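Local atomic coordinates of ectonucleotide pyrophosphatase/phosphodiesterase family member 5 (Mus musculus, PDB entry 5VEO), a protein that probably hydrolyses phosphodiester bonds as a zinc-dependent ectoenzyme of the nucleotide pyrophosphatase/phosphodiesterase family, with restricted activity on nucleotides. Residues A[70-75]-A[292-297]; A[53-58]-A[76-81]; A[255-260]-A[298-303]. The protein carries 1 engineered substitution. All blocks are in the same frame, centred on the assembly; numbering follows the deposited sequence.

Overall arrangement
Contact 2 is the most central, about 8 Å from the chain centre to its own, and buried at the AMP phosphate; contact 1 lies farther out, about 15 Å, and only partly buried, with a sugar and a water outside. Contact 3, its centre about 20 Å from the chain centre, is peripheral yet buried, a strand pair in an antiparallel sheet. Contacts 1 and 3 share the run 292-303, contacts 1 and 2 the run 70-81. Tyr293 OH reaches Val77 O, and Arg298 NH1 reaches Gly75 O. Chemistry follows place: a carboxylate held by one backbone N-H and a water in contact 1, a phosphate grip in contact 2, backbone pairing with apolar packing in contact 3.

Contact 1 of 3, residues A[70-75]-A[292-297]; sequences FAENHG and HYKHND. With NAG (2-acetamido-2-deoxy-beta-D-glucopyranose), chain H.
Glu72, in the short helix 71-74, extends its carboxylate into the turn of 292-297, and this residue organises the tight half of the contact. OE2 accepts a hydrogen bond from His295 N at 2.9 Å, with a nearly straight N-H (163°) that arrives on the anti side of the carboxylate, out of its plane. The reach depends on the first torsion, which sets CG between backbone N and carbonyl carbon (chi1 71°), with the chain extended beyond. The backbone of the same residue is held as well: Glu72 N donates to His292 O at 3.3 Å, while Asn296 ND2 meets Glu72 O at 2.9 Å from above the carbonyl plane. That amide is fixed at both ends, because ND2 also bonds Glu105 and OD1 takes the backbone N of Arg298. On the other side of Glu72, His292 CD2 lies over the centre of one face of the Phe70 ring, 3.4 Å from Phe70 CZ; the ring planes are 31° apart, and His292 CB adds a CH-pi contact to the same ring.

The outer side is looser. There a water donates to Glu72 OE1 at 2.6 Å and lies in the plane of the imidazole at His292 ND1, 2.8 Å away. The acetamide methyl C8 of a protein-attached NAG approaches His292 ND1 to 3.5 Å, and the exposed His295 ring lies alongside the carboxylate.

The helix is thus joined to the loop preceding strand 302-306 through a carboxylate that takes one peptide N-H on OE2 and a water on OE1, and whose negative charge would probably make protonation of the two adjacent histidines easier.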
# COMPACT_ATOMS: atom_id res chain seq x y z
N PHE A 70 -1.64 11.95 2.42
CA PHE A 70 -1.83 11.68 1.01
C PHE A 70 -0.50 11.69 0.28
O PHE A 70 0.50 12.24 0.77
CB PHE A 70 -2.78 12.70 0.40
CG PHE A 70 -4.17 12.60 0.90
CD1 PHE A 70 -4.92 11.47 0.62
CD2 PHE A 70 -4.74 13.61 1.65
CE1 PHE A 70 -6.23 11.37 1.07
CE2 PHE A 70 -6.04 13.51 2.10
CZ PHE A 70 -6.78 12.39 1.83
N ALA A 71 -0.48 11.06 -0.90
CA ALA A 71 0.77 10.87 -1.63
C ALA A 71 1.41 12.19 -2.07
O ALA A 71 2.64 12.29 -2.10
CB ALA A 71 0.56 9.96 -2.84
N GLU A 72 0.62 13.21 -2.42
CA GLU A 72 1.24 14.46 -2.82
C GLU A 72 2.02 15.09 -1.67
O GLU A 72 2.94 15.87 -1.93
CB GLU A 72 0.20 15.45 -3.37
CG GLU A 72 -0.75 16.03 -2.32
CD GLU A 72 -1.87 16.88 -2.92
OE1 GLU A 72 -2.72 17.35 -2.14
OE2 GLU A 72 -1.90 17.07 -4.15
N ASN A 73 1.68 14.76 -0.43
CA ASN A 73 2.37 15.27 0.75
C ASN A 73 3.53 14.39 1.19
O ASN A 73 4.59 14.92 1.52
CB ASN A 73 1.38 15.42 1.90
CG ASN A 73 0.21 16.30 1.53
OD1 ASN A 73 -0.92 15.85 1.46
ND2 ASN A 73 0.49 17.55 1.25
N HIS A 74 3.38 13.05 1.22
CA HIS A 74 4.54 12.29 1.69
C HIS A 74 5.55 12.00 0.59
O HIS A 74 6.68 11.61 0.91
CB HIS A 74 4.11 11.01 2.41
CG HIS A 74 3.37 10.01 1.59
ND1 HIS A 74 3.83 9.53 0.38
CD2 HIS A 74 2.23 9.32 1.85
CE1 HIS A 74 3.00 8.61 -0.07
NE2 HIS A 74 2.01 8.47 0.80
N GLY A 75 5.21 12.22 -0.68
CA GLY A 75 6.17 12.22 -1.77
C GLY A 75 6.45 10.88 -2.42
O GLY A 75 7.16 10.84 -3.43
N HIS A 292 -5.79 13.94 -4.35
CA HIS A 292 -4.72 14.53 -3.54
C HIS A 292 -3.37 14.07 -4.06
O HIS A 292 -2.53 13.51 -3.34
CB HIS A 292 -4.92 14.20 -2.08
CG HIS A 292 -6.28 14.57 -1.59
ND1 HIS A 292 -6.72 15.88 -1.59
CD2 HIS A 292 -7.32 13.82 -1.16
CE1 HIS A 292 -7.97 15.91 -1.15
NE2 HIS A 292 -8.35 14.68 -0.88
N TYR A 293 -3.20 14.25 -5.35
CA TYR A 293 -2.07 13.66 -6.03
C TYR A 293 -1.17 14.69 -6.70
O TYR A 293 0.04 14.48 -6.71
CB TYR A 293 -2.59 12.61 -7.04
CG TYR A 293 -1.54 11.66 -7.52
CD1 TYR A 293 -1.10 11.68 -8.83
CD2 TYR A 293 -0.98 10.75 -6.64
CE1 TYR A 293 -0.14 10.80 -9.26
CE2 TYR A 293 -0.01 9.86 -7.06
CZ TYR A 293 0.43 9.91 -8.37
OH TYR A 293 1.39 9.04 -8.83
N LYS A 294 -1.68 15.87 -7.03
CA LYS A 294 -1.05 16.76 -8.01
C LYS A 294 -0.02 17.72 -7.44
O LYS A 294 0.83 18.20 -8.20
CB LYS A 294 -2.15 17.54 -8.74
CG LYS A 294 -2.66 18.76 -8.03
CD LYS A 294 -3.57 19.57 -8.96
CE LYS A 294 -4.96 19.18 -8.72
NZ LYS A 294 -5.93 19.89 -9.61
N HIS A 295 -0.04 18.03 -6.14
CA HIS A 295 0.82 19.09 -5.60
C HIS A 295 2.18 18.54 -5.18
O HIS A 295 2.57 18.57 -4.02
CB HIS A 295 0.12 19.78 -4.43
CG HIS A 295 -1.15 20.47 -4.81
ND1 HIS A 295 -1.19 21.52 -5.69
CD2 HIS A 295 -2.43 20.24 -4.43
CE1 HIS A 295 -2.44 21.93 -5.83
NE2 HIS A 295 -3.21 21.17 -5.08
N ASN A 296 2.91 18.03 -6.17
CA ASN A 296 4.21 17.44 -5.92
C ASN A 296 4.97 17.40 -7.24
O ASN A 296 4.41 17.03 -8.27
CB ASN A 296 4.10 16.03 -5.33
CG ASN A 296 5.39 15.55 -4.73
OD1 ASN A 296 6.34 15.20 -5.44
ND2 ASN A 296 5.45 15.52 -3.40
N ASP A 297 6.26 17.78 -7.20
CA ASP A 297 7.04 17.82 -8.43
C ASP A 297 7.33 16.42 -9.00
O ASP A 297 7.82 16.32 -10.13
CB ASP A 297 8.34 18.58 -8.20
CG ASP A 297 8.11 20.05 -7.83
OD1 ASP A 297 7.08 20.63 -8.24
OD2 ASP A 297 8.99 20.63 -7.14
C1 NAG H . -2.75 16.92 4.34
C2 NAG H . -3.40 18.16 3.77
C3 NAG H . -2.33 19.18 3.40
C4 NAG H . -1.38 19.42 4.56
C5 NAG H . -0.87 18.11 5.15
C6 NAG H . -0.09 18.29 6.43
C7 NAG H . -5.55 18.03 2.60
C8 NAG H . -6.23 17.72 1.30
N2 NAG H . -4.23 17.86 2.61
O3 NAG H . -2.97 20.39 3.03
O4 NAG H . -0.27 20.18 4.10
O5 NAG H . -1.98 17.26 5.47
O6 NAG H . -0.78 19.16 7.32
O7 NAG H . -6.17 18.43 3.58
O HOH W 1 -5.20 18.09 -2.44

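Contact 2 of 3, residues A[53-58]-A[76-81]; sequences VFITKA and IVANDM. Engineered in segment 53-58: Ala58 (natural residue Thr). With AMP (adenosine monophosphate), chain Q.
Lys57 and Asn79 cross at about a right angle beside the phosphate of AMP, at the start of helix 58-67 in an alkaline-phosphatase-superfamily fold. Lys57 is the N-cap of that helix. Ala58, its first residue, is an engineered replacement of a threonine that is probably the catalytic nucleophile, as in relatives of this family.

Polar contacts run through the ligand, since no hydrogen bond links the two segments directly. AMP O1P accepts two: from Ala58 N at 2.9 Å with an N-H angle of 162°, and from Asn79 ND2 at 2.8 Å with 157°. Tyr143 OH is a further hydrogen-bond partner of the nucleotide. The other end of the Asn79 amide is also held, OD1 receiving Tyr59 N, so its rotation is set by the helix backbone and the phosphate together. Replacing Asn79 with an alanine would probably leave O1P without one of its two donors here and Tyr59 N without its side-chain acceptor. The lysine, bent at chi2 (-98°), leads away to place NZ on His325 O, and Thr56 O accepts from His325 ND1, which probably helps to orient this zinc ligand.

Van der Waals contacts fill in behind. Asn79 ND2 lies 3.7 Å from Lys57 CB. Deeper in, Ile55, which follows a cis peptide bond, makes the apolar contact, its CD1 touching Ala78 CB at 3.7 Å; separately, Ile55 CG1 packs on a carbonyl oxygen, 3.5 Å from Val77 O. At the phosphate, Ala58 CB lies 3.3 Å from both O1P and O3P of AMP.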
# COMPACT_ATOMS: atom_id res chain seq x y z
N VAL A 53 -5.37 5.22 -0.86
CA VAL A 53 -4.95 6.43 -1.56
C VAL A 53 -4.55 6.14 -2.99
O VAL A 53 -4.07 5.05 -3.36
CB VAL A 53 -3.82 7.21 -0.84
CG1 VAL A 53 -4.25 7.63 0.55
CG2 VAL A 53 -2.53 6.46 -0.83
N PHE A 54 -4.72 7.17 -3.81
CA PHE A 54 -4.29 7.17 -5.20
C PHE A 54 -2.82 7.54 -5.30
O PHE A 54 -2.39 8.47 -4.60
CB PHE A 54 -5.15 8.17 -5.97
CG PHE A 54 -4.99 8.13 -7.46
CD1 PHE A 54 -5.65 7.17 -8.22
CD2 PHE A 54 -4.25 9.09 -8.11
CE1 PHE A 54 -5.53 7.17 -9.61
CE2 PHE A 54 -4.15 9.09 -9.49
CZ PHE A 54 -4.78 8.13 -10.23
N ILE A 55 -2.03 6.88 -6.15
CA ILE A 55 -2.40 5.69 -6.91
C ILE A 55 -2.39 4.46 -6.01
O ILE A 55 -1.64 4.37 -5.05
CB ILE A 55 -1.46 5.49 -8.13
CG1 ILE A 55 -0.04 5.13 -7.70
CG2 ILE A 55 -1.48 6.73 -9.01
CD1 ILE A 55 0.89 4.85 -8.87
N THR A 56 -3.21 3.47 -6.36
CA THR A 56 -3.47 2.34 -5.47
C THR A 56 -2.45 1.23 -5.70
O THR A 56 -2.78 0.08 -6.08
CB THR A 56 -4.92 1.87 -5.63
OG1 THR A 56 -5.22 1.58 -7.01
CG2 THR A 56 -5.91 2.90 -5.10
N LYS A 57 -1.18 1.58 -5.44
CA LYS A 57 -0.02 0.70 -5.50
C LYS A 57 0.66 0.61 -4.13
O LYS A 57 0.35 1.37 -3.20
CB LYS A 57 0.99 1.19 -6.56
CG LYS A 57 0.42 1.32 -7.98
CD LYS A 57 0.73 0.17 -8.80
CE LYS A 57 0.44 0.29 -10.27
NZ LYS A 57 0.35 -1.14 -10.76
N ALA A 58 1.62 -0.30 -4.00
CA ALA A 58 2.22 -0.62 -2.71
C ALA A 58 2.93 0.57 -2.06
O ALA A 58 2.75 0.84 -0.87
CB ALA A 58 3.21 -1.77 -2.86
N ILE A 76 5.92 9.79 -1.88
CA ILE A 76 6.05 8.47 -2.52
C ILE A 76 4.80 8.31 -3.38
O ILE A 76 3.79 7.74 -2.98
CB ILE A 76 6.22 7.34 -1.50
CG1 ILE A 76 7.47 7.54 -0.63
CG2 ILE A 76 6.29 5.99 -2.21
CD1 ILE A 76 8.79 7.39 -1.37
N VAL A 77 4.85 8.91 -4.58
CA VAL A 77 3.65 9.02 -5.41
C VAL A 77 3.41 7.80 -6.29
O VAL A 77 2.30 7.64 -6.81
CB VAL A 77 3.66 10.30 -6.28
CG1 VAL A 77 3.89 11.54 -5.42
CG2 VAL A 77 4.69 10.24 -7.38
N ALA A 78 4.39 6.92 -6.43
CA ALA A 78 4.27 5.74 -7.27
C ALA A 78 5.39 4.78 -6.91
O ALA A 78 6.33 5.14 -6.20
CB ALA A 78 4.33 6.12 -8.76
N ASN A 79 5.30 3.55 -7.45
CA ASN A 79 6.39 2.59 -7.33
C ASN A 79 7.54 2.93 -8.26
O ASN A 79 8.65 2.44 -8.05
CB ASN A 79 5.94 1.18 -7.68
CG ASN A 79 4.90 0.63 -6.72
OD1 ASN A 79 4.70 1.11 -5.59
ND2 ASN A 79 4.25 -0.42 -7.17
N ASP A 80 7.27 3.70 -9.31
CA ASP A 80 8.26 4.16 -10.27
C ASP A 80 8.07 5.66 -10.43
O ASP A 80 6.98 6.10 -10.80
CB ASP A 80 8.11 3.45 -11.61
CG ASP A 80 8.50 2.00 -11.53
OD1 ASP A 80 7.61 1.17 -11.29
OD2 ASP A 80 9.69 1.69 -11.68
N MET A 81 9.12 6.42 -10.13
CA MET A 81 9.04 7.87 -10.09
C MET A 81 10.27 8.48 -10.73
O MET A 81 11.34 7.86 -10.82
CB MET A 81 8.98 8.42 -8.67
CG MET A 81 7.79 8.01 -7.87
SD MET A 81 7.87 8.74 -6.22
CE MET A 81 8.90 7.58 -5.35
P AMP Q . 2.57 -3.65 -5.75
O1P AMP Q . 2.43 -2.19 -6.05
O2P AMP Q . 2.30 -4.51 -6.99
O3P AMP Q . 1.71 -4.10 -4.57
O5' AMP Q . 4.08 -3.94 -5.31
C5' AMP Q . 4.36 -5.08 -4.49
C4' AMP Q . 5.68 -5.74 -4.80
O4' AMP Q . 6.72 -4.94 -4.26
C3' AMP Q . 5.83 -7.11 -4.13
O3' AMP Q . 5.73 -8.14 -5.08
C2' AMP Q . 7.24 -7.09 -3.52
O2' AMP Q . 8.05 -8.18 -3.87
C1' AMP Q . 7.82 -5.78 -4.02
N9 AMP Q . 8.68 -5.14 -3.05
C8 AMP Q . 8.34 -4.65 -1.84
N7 AMP Q . 9.43 -4.10 -1.25
C5 AMP Q . 10.46 -4.25 -2.13
C6 AMP Q . 11.89 -3.90 -2.17
N6 AMP Q . 12.46 -3.26 -1.12
N1 AMP Q . 12.61 -4.22 -3.26
C2 AMP Q . 12.08 -4.85 -4.32
N3 AMP Q . 10.78 -5.20 -4.37
C4 AMP Q . 9.96 -4.93 -3.31

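Contact 3 of 3, residues A[255-260]-A[298-303]; sequences VAAILP and RVQPIV
Gln300 opens the contact with strand 255-260. Its CG lies 3.8 Å from Ala257 CB, and a bend at chi2 (-56°) turns the amide so that OE1 rests against Leu259, 3.6 Å from its CB. Pro301 follows, with CD against Leu259 CD1 at 3.8 Å, the two side chains slanting across one another.

At Ile302 regular pairing starts. With Ile258 it forms an antiparallel hydrogen-bonded pair: Ile258 N donates to Ile302 O at 2.9 Å, arriving nearly along the C=O axis (161°), whereas the return bond from Ile302 N to Ile258 O is weak at 3.3 Å. Ile302 CD1 extends to Pro260 CG at 3.8 Å, and its side chain also packs on Phe265 and Val268 of helix 265-272, which backs the face shared with Ile258.

Val303, opposite Ala257 in a non-hydrogen-bonded pair, points to the other face. Its CG1 presses on Val255 CG1 at 3.4 Å, closer than usual carbon contact, and its CA makes a CA-H...O contact with Ala256 O.

One good backbone bond and one weak one, set among aliphatic side chains, suggest that the backbone bonds set the register while apolar side chains probably contribute much of the cohesion between these two inner strands of a four-stranded antiparallel sheet.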
# COMPACT_ATOMS: atom_id res chain seq x y z
N VAL A 255 -1.79 3.85 -14.45
CA VAL A 255 -1.63 5.30 -14.39
C VAL A 255 -0.33 5.63 -15.10
O VAL A 255 0.76 5.50 -14.54
CB VAL A 255 -1.67 5.83 -12.96
CG1 VAL A 255 -1.52 7.36 -12.94
CG2 VAL A 255 -2.99 5.39 -12.31
N ALA A 256 -0.44 6.00 -16.37
CA ALA A 256 0.73 6.31 -17.18
C ALA A 256 1.22 7.71 -16.83
O ALA A 256 0.50 8.70 -17.02
CB ALA A 256 0.38 6.20 -18.66
N ALA A 257 2.43 7.78 -16.31
CA ALA A 257 3.05 9.04 -15.93
C ALA A 257 3.98 9.40 -17.07
O ALA A 257 4.97 8.71 -17.30
CB ALA A 257 3.80 8.89 -14.61
N ILE A 258 3.63 10.46 -17.80
CA ILE A 258 4.22 10.77 -19.10
C ILE A 258 4.97 12.09 -19.00
O ILE A 258 4.41 13.11 -18.58
CB ILE A 258 3.14 10.83 -20.19
CG1 ILE A 258 2.59 9.41 -20.42
CG2 ILE A 258 3.69 11.43 -21.50
CD1 ILE A 258 1.37 9.36 -21.30
N LEU A 259 6.24 12.06 -19.37
CA LEU A 259 7.09 13.25 -19.44
C LEU A 259 7.39 13.52 -20.90
O LEU A 259 8.29 12.89 -21.48
CB LEU A 259 8.38 13.03 -18.66
CG LEU A 259 9.41 14.17 -18.70
CD1 LEU A 259 8.80 15.44 -18.19
CD2 LEU A 259 10.61 13.77 -17.88
N PRO A 260 6.65 14.42 -21.56
CA PRO A 260 6.97 14.75 -22.95
C PRO A 260 8.36 15.33 -23.04
O PRO A 260 8.82 16.02 -22.12
CB PRO A 260 5.90 15.78 -23.33
CG PRO A 260 4.80 15.56 -22.37
CD PRO A 260 5.48 15.16 -21.08
N ARG A 298 7.03 15.36 -8.26
CA ARG A 298 7.14 14.00 -8.80
C ARG A 298 5.89 13.56 -9.55
O ARG A 298 5.87 12.45 -10.10
CB ARG A 298 7.43 13.01 -7.67
CG ARG A 298 8.77 13.28 -7.04
CD ARG A 298 8.89 12.65 -5.68
NE ARG A 298 10.15 13.07 -5.08
CZ ARG A 298 10.51 12.81 -3.84
NH1 ARG A 298 9.72 12.11 -3.03
NH2 ARG A 298 11.68 13.26 -3.40
N VAL A 299 4.86 14.39 -9.61
CA VAL A 299 3.74 14.14 -10.50
C VAL A 299 4.10 14.71 -11.87
O VAL A 299 4.42 15.90 -12.01
CB VAL A 299 2.44 14.75 -9.95
CG1 VAL A 299 1.28 14.50 -10.89
CG2 VAL A 299 2.16 14.18 -8.57
N GLN A 300 4.08 13.84 -12.88
CA GLN A 300 4.58 14.21 -14.19
C GLN A 300 3.61 15.16 -14.90
O GLN A 300 2.45 15.30 -14.50
CB GLN A 300 4.82 12.96 -15.03
CG GLN A 300 5.93 12.07 -14.48
CD GLN A 300 7.23 12.82 -14.33
OE1 GLN A 300 7.62 13.60 -15.20
NE2 GLN A 300 7.91 12.60 -13.20
N PRO A 301 4.07 15.83 -15.97
CA PRO A 301 3.22 16.86 -16.61
C PRO A 301 1.93 16.32 -17.19
O PRO A 301 0.96 17.08 -17.30
CB PRO A 301 4.13 17.42 -17.71
CG PRO A 301 5.50 17.18 -17.24
CD PRO A 301 5.45 15.86 -16.49
N ILE A 302 1.92 15.06 -17.62
CA ILE A 302 0.72 14.41 -18.13
C ILE A 302 0.56 13.11 -17.37
O ILE A 302 1.52 12.35 -17.22
CB ILE A 302 0.81 14.14 -19.65
CG1 ILE A 302 0.83 15.46 -20.42
CG2 ILE A 302 -0.36 13.28 -20.12
CD1 ILE A 302 1.04 15.32 -21.92
N VAL A 303 -0.65 12.86 -16.90
CA VAL A 303 -0.98 11.63 -16.19
C VAL A 303 -2.23 11.09 -16.86
O VAL A 303 -3.26 11.77 -16.91
CB VAL A 303 -1.21 11.87 -14.69
CG1 VAL A 303 -1.70 10.60 -14.00
CG2 VAL A 303 0.06 12.34 -14.03